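Local coordinates for DNA protection during starvation protein (Mycobacterium smegmatis, PDB 2YW6) that probably protects DNA from oxidative damage by oxidising iron(II) with hydrogen peroxide and storing the iron(III) mineral inside a hollow shell of twelve subunits, at residues S26-L31 against I86-W92; V17-Q22 against L75-K80; M53-Q57 against F148-V152. All coordinates share one frame; numbering follows the deposited sequence.

Contact 1: S26-L31 against I86-W92; sequences STYNDL and IIKDRTW
D30 and W92 meet where the short helix 83-89 leads into the loop beyond it; this small helix is the Dps insertion between the second and third helices of the ferritin-like four-helix bundle, here lying on helix 12-41. With CG of D30 anti to the backbone N (chi1 -168°), the carboxylate leaves the helix toward the indole. From the base outward, D30 CB touches I86 CG2 at 3.8 Å and W92 CH2 at 3.6 Å, while D30 CG is 3.4 Å and D30 OD1 3.6 Å from W92 CZ2. At the tip, OD2 sits over the centre of the ring, and carboxylate and indole are stacked, planes 7° apart. The R90 guanidinium meets D30 OD2 with its edge, NH2 lying 3.8 Å away, a long salt bridge; R90 is poorly ordered and pairs more strongly with D94. The edge of the indole rests along helix 12-41, with W92 CZ3 3.8 Å from T27 CG2 and W92 CH2 4.0 Å from L31 CB. P83 of a second subunit packs on both D30 and I86. A turn before D30, S26 OG donates to D89 OD1 at 2.6 Å, on the anti side of the carboxylate and 33° out of its plane.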
ATOM      1  N   SER B  26      -7.984 -21.655 -26.353  1.00 32.18           N
ATOM      2  CA  SER B  26      -6.768 -22.381 -26.695  1.00 33.86           C
ATOM      3  C   SER B  26      -5.698 -21.459 -27.271  1.00 33.96           C
ATOM      4  O   SER B  26      -4.505 -21.657 -27.030  1.00 34.52           O
ATOM      5  CB  SER B  26      -7.085 -23.507 -27.683  1.00 34.10           C
ATOM      6  OG  SER B  26      -8.104 -24.342 -27.164  1.00 34.62           O
ATOM      7  N   THR B  27      -6.121 -20.453 -28.032  1.00 33.61           N
ATOM      8  CA  THR B  27      -5.184 -19.498 -28.621  1.00 33.28           C
ATOM      9  C   THR B  27      -4.488 -18.697 -27.528  1.00 33.20           C
ATOM     10  O   THR B  27      -3.288 -18.425 -27.622  1.00 33.34           O
ATOM     11  CB  THR B  27      -5.891 -18.508 -29.562  1.00 34.37           C
ATOM     12  OG1 THR B  27      -6.285 -19.190 -30.754  1.00 35.06           O
ATOM     13  CG2 THR B  27      -4.962 -17.348 -29.920  1.00 33.59           C
ATOM     14  N   TYR B  28      -5.248 -18.307 -26.504  1.00 34.62           N
ATOM     15  CA  TYR B  28      -4.691 -17.554 -25.389  1.00 35.77           C
ATOM     16  C   TYR B  28      -3.706 -18.414 -24.612  1.00 36.54           C
ATOM     17  O   TYR B  28      -2.591 -17.981 -24.326  1.00 40.78           O
ATOM     18  CB  TYR B  28      -5.799 -17.077 -24.450  1.00 34.35           C
ATOM     19  CG  TYR B  28      -6.656 -15.949 -24.999  1.00 30.88           C
ATOM     20  CD1 TYR B  28      -7.864 -15.597 -24.379  1.00 27.98           C
ATOM     21  CD2 TYR B  28      -6.239 -15.195 -26.103  1.00 29.41           C
ATOM     22  CE1 TYR B  28      -8.632 -14.524 -24.852  1.00 29.18           C
ATOM     23  CE2 TYR B  28      -6.996 -14.126 -26.582  1.00 28.56           C
ATOM     24  CZ  TYR B  28      -8.190 -13.791 -25.952  1.00 28.54           C
ATOM     25  OH  TYR B  28      -8.939 -12.742 -26.431  1.00 26.05           O
ATOM     26  N   ASN B  29      -4.108 -19.637 -24.276  1.00 36.09           N
ATOM     27  CA  ASN B  29      -3.218 -20.517 -23.532  1.00 36.12           C
ATOM     28  C   ASN B  29      -1.918 -20.712 -24.304  1.00 36.70           C
ATOM     29  O   ASN B  29      -0.815 -20.560 -23.749  1.00 33.15           O
ATOM     30  CB  ASN B  29      -3.871 -21.879 -23.286  1.00 37.26           C
ATOM     31  CG  ASN B  29      -5.010 -21.806 -22.289  1.00 37.56           C
ATOM     32  OD1 ASN B  29      -5.095 -20.873 -21.502  1.00 39.99           O
ATOM     33  ND2 ASN B  29      -5.882 -22.807 -22.308  1.00 39.31           N
ATOM     34  N   ASP B  30      -2.053 -21.043 -25.586  1.00 36.29           N
ATOM     35  CA  ASP B  30      -0.894 -21.253 -26.441  1.00 35.12           C
ATOM     36  C   ASP B  30      -0.097 -19.955 -26.485  1.00 33.86           C
ATOM     37  O   ASP B  30       1.138 -19.964 -26.505  1.00 34.94           O
ATOM     38  CB  ASP B  30      -1.348 -21.645 -27.848  1.00 37.92           C
ATOM     39  CG  ASP B  30      -0.204 -22.158 -28.718  1.00 43.14           C
ATOM     40  OD1 ASP B  30       0.937 -22.258 -28.217  1.00 43.14           O
ATOM     41  OD2 ASP B  30      -0.448 -22.464 -29.905  1.00 44.53           O
ATOM     42  N   LEU B  31      -0.816 -18.834 -26.458  1.00 32.43           N
ATOM     43  CA  LEU B  31      -0.184 -17.525 -26.512  1.00 30.92           C
ATOM     44  C   LEU B  31       0.647 -17.163 -25.307  1.00 31.47           C
ATOM     45  O   LEU B  31       1.794 -16.730 -25.464  1.00 32.31           O
ATOM     46  CB  LEU B  31      -1.218 -16.431 -26.743  1.00 25.96           C
ATOM     47  CG  LEU B  31      -0.652 -15.027 -27.012  1.00 24.01           C
ATOM     48  CD1 LEU B  31       0.527 -15.065 -27.984  1.00 19.42           C
ATOM     49  CD2 LEU B  31      -1.772 -14.160 -27.566  1.00 21.43           C
ATOM     50  N   ILE B  86      -5.071 -27.686 -26.239  1.00 40.47           N
ATOM     51  CA  ILE B  86      -4.359 -26.590 -26.882  1.00 41.61           C
ATOM     52  C   ILE B  86      -3.888 -26.960 -28.286  1.00 43.78           C
ATOM     53  O   ILE B  86      -4.021 -26.152 -29.199  1.00 43.70           O
ATOM     54  CB  ILE B  86      -3.148 -26.122 -26.044  1.00 41.70           C
ATOM     55  CG1 ILE B  86      -3.631 -25.485 -24.744  1.00 42.76           C
ATOM     56  CG2 ILE B  86      -2.329 -25.117 -26.825  1.00 41.40           C
ATOM     57  CD1 ILE B  86      -2.515 -25.121 -23.789  1.00 43.65           C
ATOM     58  N   ILE B  87      -3.350 -28.164 -28.471  1.00 48.85           N
ATOM     59  CA  ILE B  87      -2.885 -28.554 -29.802  1.00 56.00           C
ATOM     60  C   ILE B  87      -4.049 -28.957 -30.718  1.00 58.55           C
ATOM     61  O   ILE B  87      -4.006 -28.718 -31.926  1.00 59.30           O
ATOM     62  CB  ILE B  87      -1.828 -29.705 -29.739  1.00 57.22           C
ATOM     63  CG1 ILE B  87      -2.493 -31.038 -29.395  1.00 59.25           C
ATOM     64  CG2 ILE B  87      -0.748 -29.365 -28.729  1.00 58.95           C
ATOM     65  CD1 ILE B  87      -2.979 -31.807 -30.620  1.00 58.78           C
ATOM     66  N   LYS B  88      -5.084 -29.564 -30.143  1.00 63.03           N
ATOM     67  CA  LYS B  88      -6.249 -29.969 -30.919  1.00 63.56           C
ATOM     68  C   LYS B  88      -6.863 -28.726 -31.560  1.00 61.62           C
ATOM     69  O   LYS B  88      -7.029 -28.643 -32.774  1.00 60.03           O
ATOM     70  CB  LYS B  88      -7.283 -30.648 -30.015  1.00 65.86           C
ATOM     71  CG  LYS B  88      -8.551 -31.087 -30.729  1.00 72.91           C
ATOM     72  CD  LYS B  88      -8.230 -32.028 -31.884  1.00 77.29           C
ATOM     73  CE  LYS B  88      -9.489 -32.555 -32.555  1.00 79.00           C
ATOM     74  NZ  LYS B  88     -10.308 -33.400 -31.636  1.00 79.70           N
ATOM     75  N   ASP B  89      -7.192 -27.754 -30.725  1.00 61.78           N
ATOM     76  CA  ASP B  89      -7.779 -26.511 -31.194  1.00 64.04           C
ATOM     77  C   ASP B  89      -6.777 -25.738 -32.036  1.00 69.80           C
ATOM     78  O   ASP B  89      -7.124 -25.160 -33.068  1.00 72.32           O
ATOM     79  CB  ASP B  89      -8.224 -25.677 -29.994  1.00 57.51           C
ATOM     80  CG  ASP B  89      -9.438 -26.269 -29.301  1.00 52.68           C
ATOM     81  OD1 ASP B  89      -9.432 -26.386 -28.049  1.00 47.33           O
ATOM     82  OD2 ASP B  89     -10.409 -26.617 -30.015  1.00 50.18           O
ATOM     83  N   ARG B  90      -5.525 -25.754 -31.596  1.00 82.20           N
ATOM     84  CA  ARG B  90      -4.452 -25.044 -32.274  1.00 90.04           C
ATOM     85  C   ARG B  90      -4.503 -25.142 -33.791  1.00 92.69           C
ATOM     86  O   ARG B  90      -4.900 -26.163 -34.363  1.00 95.27           O
ATOM     87  CB  ARG B  90      -3.090 -25.553 -31.783  1.00 91.82           C
ATOM     88  CG  ARG B  90      -2.318 -26.396 -32.796  1.00 97.18           C
ATOM     89  CD  ARG B  90      -1.123 -27.095 -32.164  1.00 99.65           C
ATOM     90  NE  ARG B  90      -0.256 -26.167 -31.443  1.00100.94           N
ATOM     91  CZ  ARG B  90       0.917 -26.501 -30.916  1.00101.04           C
ATOM     92  NH1 ARG B  90       1.367 -27.743 -31.036  1.00100.98           N
ATOM     93  NH2 ARG B  90       1.644 -25.591 -30.280  1.00100.65           N
ATOM     94  N   THR B  91      -4.104 -24.050 -34.432  1.00 98.69           N
ATOM     95  CA  THR B  91      -4.038 -23.981 -35.881  1.00105.98           C
ATOM     96  C   THR B  91      -2.632 -23.494 -36.172  1.00105.62           C
ATOM     97  O   THR B  91      -1.959 -24.012 -37.065  1.00110.70           O
ATOM     98  CB  THR B  91      -5.055 -22.988 -36.466  1.00108.62           C
ATOM     99  OG1 THR B  91      -6.385 -23.466 -36.229  1.00109.15           O
ATOM    100  CG2 THR B  91      -4.838 -22.838 -37.970  1.00108.79           C
ATOM    101  N   TRP B  92      -2.190 -22.497 -35.403  1.00107.73           N
ATOM    102  CA  TRP B  92      -0.844 -21.972 -35.572  1.00106.30           C
ATOM    103  C   TRP B  92       0.105 -23.009 -34.972  1.00106.09           C
ATOM    104  O   TRP B  92       0.165 -23.194 -33.757  1.00108.74           O
ATOM    105  CB  TRP B  92      -0.715 -20.568 -34.920  1.00 98.38           C
ATOM    106  CG  TRP B  92       0.141 -20.414 -33.653  1.00 88.69           C
ATOM    107  CD1 TRP B  92       1.455 -20.779 -33.481  1.00 84.80           C
ATOM    108  CD2 TRP B  92      -0.265 -19.797 -32.416  1.00 85.37           C
ATOM    109  NE1 TRP B  92       1.884 -20.432 -32.219  1.00 83.23           N
ATOM    110  CE2 TRP B  92       0.858 -19.832 -31.548  1.00 84.09           C
ATOM    111  CE3 TRP B  92      -1.460 -19.224 -31.961  1.00 83.75           C
ATOM    112  CZ2 TRP B  92       0.807 -19.312 -30.248  1.00 83.01           C
ATOM    113  CZ3 TRP B  92      -1.506 -18.709 -30.668  1.00 83.07           C
ATOM    114  CH2 TRP B  92      -0.376 -18.757 -29.829  1.00 83.43           C
TER

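Contact 2: V17-Q22 against L75-K80; sequences VADLLQ and LGKSPK
Q22 and K80 are joined by a pair of hydrogen bonds that pin the loop after helix 47-75 to helix 12-41. The primary amide of Q22 grips both backbone polar groups of a single residue: K80 N donates to Q22 OE1 at 3.2 Å, and Q22 NE2 donates to K80 O, also at 3.2 Å. Neither bond is far from straight, with N-H...O angles of 154° and 155°. NE2 approaches K80 O in the carbonyl plane, on a lone pair, whereas K80 N is tilted somewhat out of the plane of the Q22 side-chain carbonyl. A chi1 of 178° extends the Q22 side chain away from its own main-chain N before a bend at chi2 swings the amide onto the loop. A weak hydrogen bond from NE2 to D89 OD1 also links this amide to helix 83-89.

The apolar part lies at the other end of the contact. L75 CD1 is the shared point, 3.9 Å from L21 CD1 and 4.0 Å from V17 CG1, and its side chain crosses both of theirs at about a right angle. Beside it A18 CB meets K77 CB at 4.1 Å. Helix 47-75 ends in a Schellman motif, closed by K77 N to I72 O and G76 N to A73 O, with G76 at positive phi as the C-prime residue.

The charge of K80 is turned to the assembly: NZ bonds to S78 OG and forms a salt bridge with E98 of a second subunit. Because OE1 accepts from an N-H while NE2 donates to a carbonyl, the pairing is complementary in one sense only; it fixes the rotation of the Q22 amide and satisfies the main chain of K80 in a segment without regular secondary structure.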
ATOM      1  N   VAL B  17     -21.681 -19.937 -29.673  1.00 48.17           N
ATOM      2  CA  VAL B  17     -20.811 -18.926 -29.098  1.00 46.20           C
ATOM      3  C   VAL B  17     -19.755 -19.634 -28.245  1.00 43.89           C
ATOM      4  O   VAL B  17     -18.559 -19.327 -28.316  1.00 42.01           O
ATOM      5  CB  VAL B  17     -21.599 -17.961 -28.197  1.00 47.60           C
ATOM      6  CG1 VAL B  17     -20.687 -16.860 -27.696  1.00 49.95           C
ATOM      7  CG2 VAL B  17     -22.774 -17.380 -28.955  1.00 50.12           C
ATOM      8  N   ALA B  18     -20.219 -20.591 -27.441  1.00 40.61           N
ATOM      9  CA  ALA B  18     -19.346 -21.354 -26.555  1.00 39.56           C
ATOM     10  C   ALA B  18     -18.199 -21.989 -27.341  1.00 41.14           C
ATOM     11  O   ALA B  18     -17.068 -22.054 -26.853  1.00 38.30           O
ATOM     12  CB  ALA B  18     -20.158 -22.432 -25.800  1.00 34.38           C
ATOM     13  N   ASP B  19     -18.484 -22.442 -28.557  1.00 42.78           N
ATOM     14  CA  ASP B  19     -17.455 -23.043 -29.398  1.00 45.46           C
ATOM     15  C   ASP B  19     -16.444 -21.989 -29.846  1.00 44.93           C
ATOM     16  O   ASP B  19     -15.231 -22.210 -29.772  1.00 43.80           O
ATOM     17  CB  ASP B  19     -18.093 -23.715 -30.608  1.00 51.93           C
ATOM     18  CG  ASP B  19     -18.901 -24.926 -30.224  1.00 60.61           C
ATOM     19  OD1 ASP B  19     -19.428 -25.606 -31.122  1.00 66.58           O
ATOM     20  OD2 ASP B  19     -19.008 -25.201 -29.012  1.00 64.95           O
ATOM     21  N   LEU B  20     -16.951 -20.848 -30.310  1.00 42.81           N
ATOM     22  CA  LEU B  20     -16.091 -19.756 -30.741  1.00 39.88           C
ATOM     23  C   LEU B  20     -15.118 -19.407 -29.630  1.00 38.90           C
ATOM     24  O   LEU B  20     -13.930 -19.195 -29.883  1.00 38.80           O
ATOM     25  CB  LEU B  20     -16.912 -18.513 -31.055  1.00 39.32           C
ATOM     26  CG  LEU B  20     -17.458 -18.301 -32.456  1.00 39.44           C
ATOM     27  CD1 LEU B  20     -18.131 -16.928 -32.515  1.00 40.53           C
ATOM     28  CD2 LEU B  20     -16.334 -18.369 -33.456  1.00 38.77           C
ATOM     29  N   LEU B  21     -15.627 -19.337 -28.397  1.00 37.11           N
ATOM     30  CA  LEU B  21     -14.784 -18.993 -27.255  1.00 36.36           C
ATOM     31  C   LEU B  21     -13.715 -20.043 -26.955  1.00 34.61           C
ATOM     32  O   LEU B  21     -12.587 -19.695 -26.601  1.00 34.04           O
ATOM     33  CB  LEU B  21     -15.632 -18.731 -26.010  1.00 34.02           C
ATOM     34  CG  LEU B  21     -16.480 -17.460 -26.070  1.00 33.45           C
ATOM     35  CD1 LEU B  21     -17.341 -17.372 -24.818  1.00 32.47           C
ATOM     36  CD2 LEU B  21     -15.572 -16.229 -26.204  1.00 32.29           C
ATOM     37  N   GLN B  22     -14.062 -21.315 -27.100  1.00 32.75           N
ATOM     38  CA  GLN B  22     -13.095 -22.376 -26.848  1.00 33.16           C
ATOM     39  C   GLN B  22     -11.881 -22.186 -27.750  1.00 34.86           C
ATOM     40  O   GLN B  22     -10.740 -22.369 -27.318  1.00 32.33           O
ATOM     41  CB  GLN B  22     -13.717 -23.744 -27.110  1.00 32.04           C
ATOM     42  CG  GLN B  22     -12.749 -24.882 -26.913  1.00 29.96           C
ATOM     43  CD  GLN B  22     -12.256 -24.967 -25.483  1.00 29.78           C
ATOM     44  OE1 GLN B  22     -13.057 -25.087 -24.554  1.00 30.85           O
ATOM     45  NE2 GLN B  22     -10.939 -24.905 -25.298  1.00 26.46           N
ATOM     46  N   LEU B  75     -21.899 -20.035 -20.080  1.00 43.90           N
ATOM     47  CA  LEU B  75     -22.801 -20.325 -21.181  1.00 46.37           C
ATOM     48  C   LEU B  75     -23.369 -21.743 -21.077  1.00 46.85           C
ATOM     49  O   LEU B  75     -24.449 -22.024 -21.589  1.00 47.59           O
ATOM     50  CB  LEU B  75     -22.082 -20.121 -22.513  1.00 48.24           C
ATOM     51  CG  LEU B  75     -21.765 -18.653 -22.802  1.00 49.61           C
ATOM     52  CD1 LEU B  75     -21.025 -18.524 -24.116  1.00 51.22           C
ATOM     53  CD2 LEU B  75     -23.053 -17.870 -22.846  1.00 50.81           C
ATOM     54  N   GLY B  76     -22.642 -22.635 -20.413  1.00 46.83           N
ATOM     55  CA  GLY B  76     -23.129 -23.991 -20.254  1.00 46.38           C
ATOM     56  C   GLY B  76     -22.197 -25.115 -20.674  1.00 48.16           C
ATOM     57  O   GLY B  76     -22.451 -26.275 -20.354  1.00 46.56           O
ATOM     58  N   LYS B  77     -21.124 -24.805 -21.390  1.00 48.28           N
ATOM     59  CA  LYS B  77     -20.209 -25.856 -21.807  1.00 46.85           C
ATOM     60  C   LYS B  77     -19.033 -25.941 -20.845  1.00 44.40           C
ATOM     61  O   LYS B  77     -18.885 -25.117 -19.944  1.00 41.26           O
ATOM     62  CB  LYS B  77     -19.743 -25.603 -23.255  1.00 50.98           C
ATOM     63  CG  LYS B  77     -18.679 -26.568 -23.806  1.00 63.37           C
ATOM     64  CD  LYS B  77     -18.859 -28.020 -23.304  1.00 67.60           C
ATOM     65  CE  LYS B  77     -20.213 -28.601 -23.609  1.00 69.23           C
ATOM     66  NZ  LYS B  77     -20.330 -29.849 -22.800  1.00 68.90           N
ATOM     67  N   SER B  78     -18.215 -26.965 -21.032  1.00 42.18           N
ATOM     68  CA  SER B  78     -17.040 -27.206 -20.213  1.00 39.99           C
ATOM     69  C   SER B  78     -15.804 -26.754 -20.985  1.00 39.36           C
ATOM     70  O   SER B  78     -15.496 -27.287 -22.059  1.00 38.69           O
ATOM     71  CB  SER B  78     -16.958 -28.699 -19.875  1.00 37.81           C
ATOM     72  OG  SER B  78     -15.677 -29.062 -19.406  1.00 38.55           O
ATOM     73  N   PRO B  79     -15.101 -25.734 -20.469  1.00 37.24           N
ATOM     74  CA  PRO B  79     -13.892 -25.213 -21.119  1.00 37.78           C
ATOM     75  C   PRO B  79     -12.697 -26.135 -20.896  1.00 38.61           C
ATOM     76  O   PRO B  79     -12.591 -26.773 -19.848  1.00 37.30           O
ATOM     77  CB  PRO B  79     -13.714 -23.840 -20.469  1.00 39.21           C
ATOM     78  CG  PRO B  79     -14.268 -24.038 -19.096  1.00 38.70           C
ATOM     79  CD  PRO B  79     -15.506 -24.877 -19.336  1.00 38.43           C
ATOM     80  N   LYS B  80     -11.810 -26.226 -21.882  1.00 39.24           N
ATOM     81  CA  LYS B  80     -10.629 -27.091 -21.767  1.00 39.60           C
ATOM     82  C   LYS B  80      -9.323 -26.330 -21.823  1.00 38.86           C
ATOM     83  O   LYS B  80      -9.053 -25.621 -22.791  1.00 38.53           O
ATOM     84  CB  LYS B  80     -10.603 -28.148 -22.872  1.00 44.41           C
ATOM     85  CG  LYS B  80     -11.646 -29.227 -22.749  1.00 51.34           C
ATOM     86  CD  LYS B  80     -12.974 -28.757 -23.269  1.00 55.74           C
ATOM     87  CE  LYS B  80     -13.960 -29.901 -23.261  1.00 57.32           C
ATOM     88  NZ  LYS B  80     -14.169 -30.410 -21.881  1.00 57.76           N
TER

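Contact 3: M53-Q57 against F148-V152; sequences MIDPQ and FQWFV
Q57 NE2 is hydrogen-bonded to Y113 OH on helix 102-127, and this bond probably helps to hold the Q57 side chain flat against the ring of F148. Amide and ring planes are 8° apart, a stacked pair in which Q57 CD lies 3.4 Å from F148 CG. Further back along the chain, Q57 CG makes a CH-pi contact, 3.5 Å from the centroid of the F148 ring and almost directly over its centre. The trans chi1 of F148 (-174°) lets the ring reach across to helix 47-75, where the backbone of M53 meets its edge. M53 runs out extended and turns only at chi3. Its CG touches F148 CE1 at 3.7 Å, and its sulfur forms an oblique Met-aromatic contact, SD lying 5.0 Å from the ring centroid. SD also packs on F151 CB at 3.5 Å, while M53 CE ends 3.8 Å from V152 CG2. Beyond M53 and F151 stand I48 and F47 of a third subunit. The two segments run antiparallel at 167°, with axes 11.3 Å apart, a separation filled by these long side chains: the interior packing of a ferritin-like four-helix bundle, here between helices 47-75 and 132-155.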
ATOM      1  N   MET B  53       8.509  -5.703 -21.837  1.00 46.99           N
ATOM      2  CA  MET B  53       7.315  -5.647 -22.665  1.00 44.81           C
ATOM      3  C   MET B  53       6.436  -6.904 -22.569  1.00 41.18           C
ATOM      4  O   MET B  53       5.207  -6.808 -22.526  1.00 40.32           O
ATOM      5  CB  MET B  53       7.727  -5.381 -24.115  1.00 46.43           C
ATOM      6  CG  MET B  53       6.586  -5.329 -25.109  1.00 50.50           C
ATOM      7  SD  MET B  53       7.204  -5.128 -26.787  1.00 53.16           S
ATOM      8  CE  MET B  53       7.612  -6.792 -27.239  1.00 52.50           C
ATOM      9  N   ILE B  54       7.073  -8.072 -22.522  1.00 36.75           N
ATOM     10  CA  ILE B  54       6.360  -9.348 -22.443  1.00 36.39           C
ATOM     11  C   ILE B  54       5.637  -9.607 -21.126  1.00 36.78           C
ATOM     12  O   ILE B  54       4.480 -10.033 -21.128  1.00 36.46           O
ATOM     13  CB  ILE B  54       7.320 -10.523 -22.688  1.00 28.68           C
ATOM     14  CG1 ILE B  54       7.705 -10.574 -24.162  1.00 24.29           C
ATOM     15  CG2 ILE B  54       6.672 -11.848 -22.291  1.00 22.31           C
ATOM     16  CD1 ILE B  54       8.916 -11.447 -24.385  1.00 19.10           C
ATOM     17  N   ASP B  55       6.324  -9.371 -20.013  1.00 38.55           N
ATOM     18  CA  ASP B  55       5.746  -9.604 -18.689  1.00 41.14           C
ATOM     19  C   ASP B  55       4.276  -9.173 -18.530  1.00 38.61           C
ATOM     20  O   ASP B  55       3.406  -9.999 -18.214  1.00 37.03           O
ATOM     21  CB  ASP B  55       6.621  -8.940 -17.618  1.00 46.37           C
ATOM     22  CG  ASP B  55       7.906  -9.712 -17.361  1.00 52.95           C
ATOM     23  OD1 ASP B  55       8.833  -9.147 -16.738  1.00 53.65           O
ATOM     24  OD2 ASP B  55       7.982 -10.891 -17.776  1.00 55.52           O
ATOM     25  N   PRO B  56       3.978  -7.881 -18.738  1.00 32.12           N
ATOM     26  CA  PRO B  56       2.585  -7.455 -18.592  1.00 32.07           C
ATOM     27  C   PRO B  56       1.642  -8.158 -19.574  1.00 31.14           C
ATOM     28  O   PRO B  56       0.513  -8.488 -19.207  1.00 30.10           O
ATOM     29  CB  PRO B  56       2.662  -5.939 -18.789  1.00 28.05           C
ATOM     30  CG  PRO B  56       3.861  -5.775 -19.672  1.00 28.91           C
ATOM     31  CD  PRO B  56       4.846  -6.743 -19.075  1.00 28.49           C
ATOM     32  N   GLN B  57       2.100  -8.414 -20.801  1.00 30.36           N
ATOM     33  CA  GLN B  57       1.250  -9.089 -21.789  1.00 29.78           C
ATOM     34  C   GLN B  57       0.914 -10.514 -21.332  1.00 27.81           C
ATOM     35  O   GLN B  57      -0.206 -10.997 -21.543  1.00 28.30           O
ATOM     36  CB  GLN B  57       1.940  -9.135 -23.163  1.00 30.27           C
ATOM     37  CG  GLN B  57       1.089  -9.758 -24.273  1.00 28.95           C
ATOM     38  CD  GLN B  57      -0.058  -8.849 -24.722  1.00 29.55           C
ATOM     39  OE1 GLN B  57      -0.390  -7.868 -24.059  1.00 30.74           O
ATOM     40  NE2 GLN B  57      -0.667  -9.182 -25.845  1.00 27.24           N
ATOM     41  N   PHE B 148      -0.173  -4.448 -28.276  1.00 34.74           N
ATOM     42  CA  PHE B 148       1.037  -5.220 -28.051  1.00 34.53           C
ATOM     43  C   PHE B 148       1.807  -5.505 -29.342  1.00 34.98           C
ATOM     44  O   PHE B 148       3.037  -5.393 -29.374  1.00 33.63           O
ATOM     45  CB  PHE B 148       0.713  -6.548 -27.362  1.00 31.10           C
ATOM     46  CG  PHE B 148       1.931  -7.321 -26.964  1.00 27.91           C
ATOM     47  CD1 PHE B 148       2.638  -6.985 -25.812  1.00 25.81           C
ATOM     48  CD2 PHE B 148       2.400  -8.358 -27.764  1.00 25.67           C
ATOM     49  CE1 PHE B 148       3.794  -7.673 -25.463  1.00 25.54           C
ATOM     50  CE2 PHE B 148       3.557  -9.055 -27.429  1.00 27.10           C
ATOM     51  CZ  PHE B 148       4.259  -8.713 -26.278  1.00 26.95           C
ATOM     52  N   GLN B 149       1.079  -5.891 -30.392  1.00 36.32           N
ATOM     53  CA  GLN B 149       1.690  -6.202 -31.680  1.00 37.94           C
ATOM     54  C   GLN B 149       2.424  -4.973 -32.178  1.00 40.50           C
ATOM     55  O   GLN B 149       3.483  -5.072 -32.792  1.00 38.00           O
ATOM     56  CB  GLN B 149       0.635  -6.612 -32.711  1.00 38.71           C
ATOM     57  CG  GLN B 149       1.233  -7.263 -33.953  1.00 44.26           C
ATOM     58  CD  GLN B 149       0.276  -7.298 -35.137  1.00 46.11           C
ATOM     59  OE1 GLN B 149       0.384  -8.162 -36.014  1.00 46.71           O
ATOM     60  NE2 GLN B 149      -0.650  -6.348 -35.178  1.00 44.89           N
ATOM     61  N   TRP B 150       1.856  -3.805 -31.919  1.00 42.22           N
ATOM     62  CA  TRP B 150       2.509  -2.584 -32.347  1.00 42.51           C
ATOM     63  C   TRP B 150       3.844  -2.384 -31.630  1.00 41.73           C
ATOM     64  O   TRP B 150       4.826  -1.973 -32.254  1.00 38.07           O
ATOM     65  CB  TRP B 150       1.621  -1.364 -32.119  1.00 48.79           C
ATOM     66  CG  TRP B 150       2.380  -0.124 -32.409  1.00 59.04           C
ATOM     67  CD1 TRP B 150       3.021   0.186 -33.572  1.00 61.77           C
ATOM     68  CD2 TRP B 150       2.669   0.932 -31.490  1.00 62.82           C
ATOM     69  NE1 TRP B 150       3.701   1.369 -33.433  1.00 65.84           N
ATOM     70  CE2 TRP B 150       3.506   1.850 -32.167  1.00 65.33           C
ATOM     71  CE3 TRP B 150       2.313   1.194 -30.164  1.00 65.01           C
ATOM     72  CZ2 TRP B 150       3.989   3.011 -31.556  1.00 67.04           C
ATOM     73  CZ3 TRP B 150       2.795   2.353 -29.553  1.00 66.75           C
ATOM     74  CH2 TRP B 150       3.625   3.247 -30.252  1.00 66.60           C
ATOM     75  N   PHE B 151       3.892  -2.659 -30.329  1.00 39.66           N
ATOM     76  CA  PHE B 151       5.149  -2.498 -29.600  1.00 39.80           C
ATOM     77  C   PHE B 151       6.169  -3.439 -30.205  1.00 37.51           C
ATOM     78  O   PHE B 151       7.343  -3.106 -30.321  1.00 36.60           O
ATOM     79  CB  PHE B 151       4.989  -2.811 -28.108  1.00 44.58           C
ATOM     80  CG  PHE B 151       4.243  -1.759 -27.342  1.00 52.19           C
ATOM     81  CD1 PHE B 151       4.173  -0.450 -27.810  1.00 54.19           C
ATOM     82  CD2 PHE B 151       3.627  -2.069 -26.137  1.00 56.46           C
ATOM     83  CE1 PHE B 151       3.498   0.535 -27.093  1.00 56.09           C
ATOM     84  CE2 PHE B 151       2.948  -1.085 -25.407  1.00 58.17           C
ATOM     85  CZ  PHE B 151       2.884   0.221 -25.893  1.00 56.69           C
ATOM     86  N   VAL B 152       5.704  -4.619 -30.596  1.00 34.87           N
ATOM     87  CA  VAL B 152       6.572  -5.613 -31.213  1.00 32.38           C
ATOM     88  C   VAL B 152       7.096  -5.061 -32.537  1.00 32.11           C
ATOM     89  O   VAL B 152       8.305  -5.028 -32.766  1.00 31.81           O
ATOM     90  CB  VAL B 152       5.808  -6.950 -31.466  1.00 32.00           C
ATOM     91  CG1 VAL B 152       6.718  -7.955 -32.151  1.00 31.41           C
ATOM     92  CG2 VAL B 152       5.295  -7.529 -30.140  1.00 29.68           C
TER

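How the contacts relate
Contacts 1 and 2 share helix 12-41, their centres 14 Å apart, and touch where D89 OD1 lies 3.5 Å from Q22 NE2. Contact 2 brings the loop after helix 47-75 onto that helix, contact 1 the end of helix 83-89 with the loop that follows, and both touch a second subunit. Both lie near the probable iron ligands, shared between subunits: measured between side chains, N29 is about 7 Å from D66 and P79 about 7 Å from E70. Contact 3 lies across the chain's centre, 19 Å from contact 1 and 27 Å from contact 2 between centres, away from the ligands of its own chain, although F151 packs on E70 of a fourth subunit.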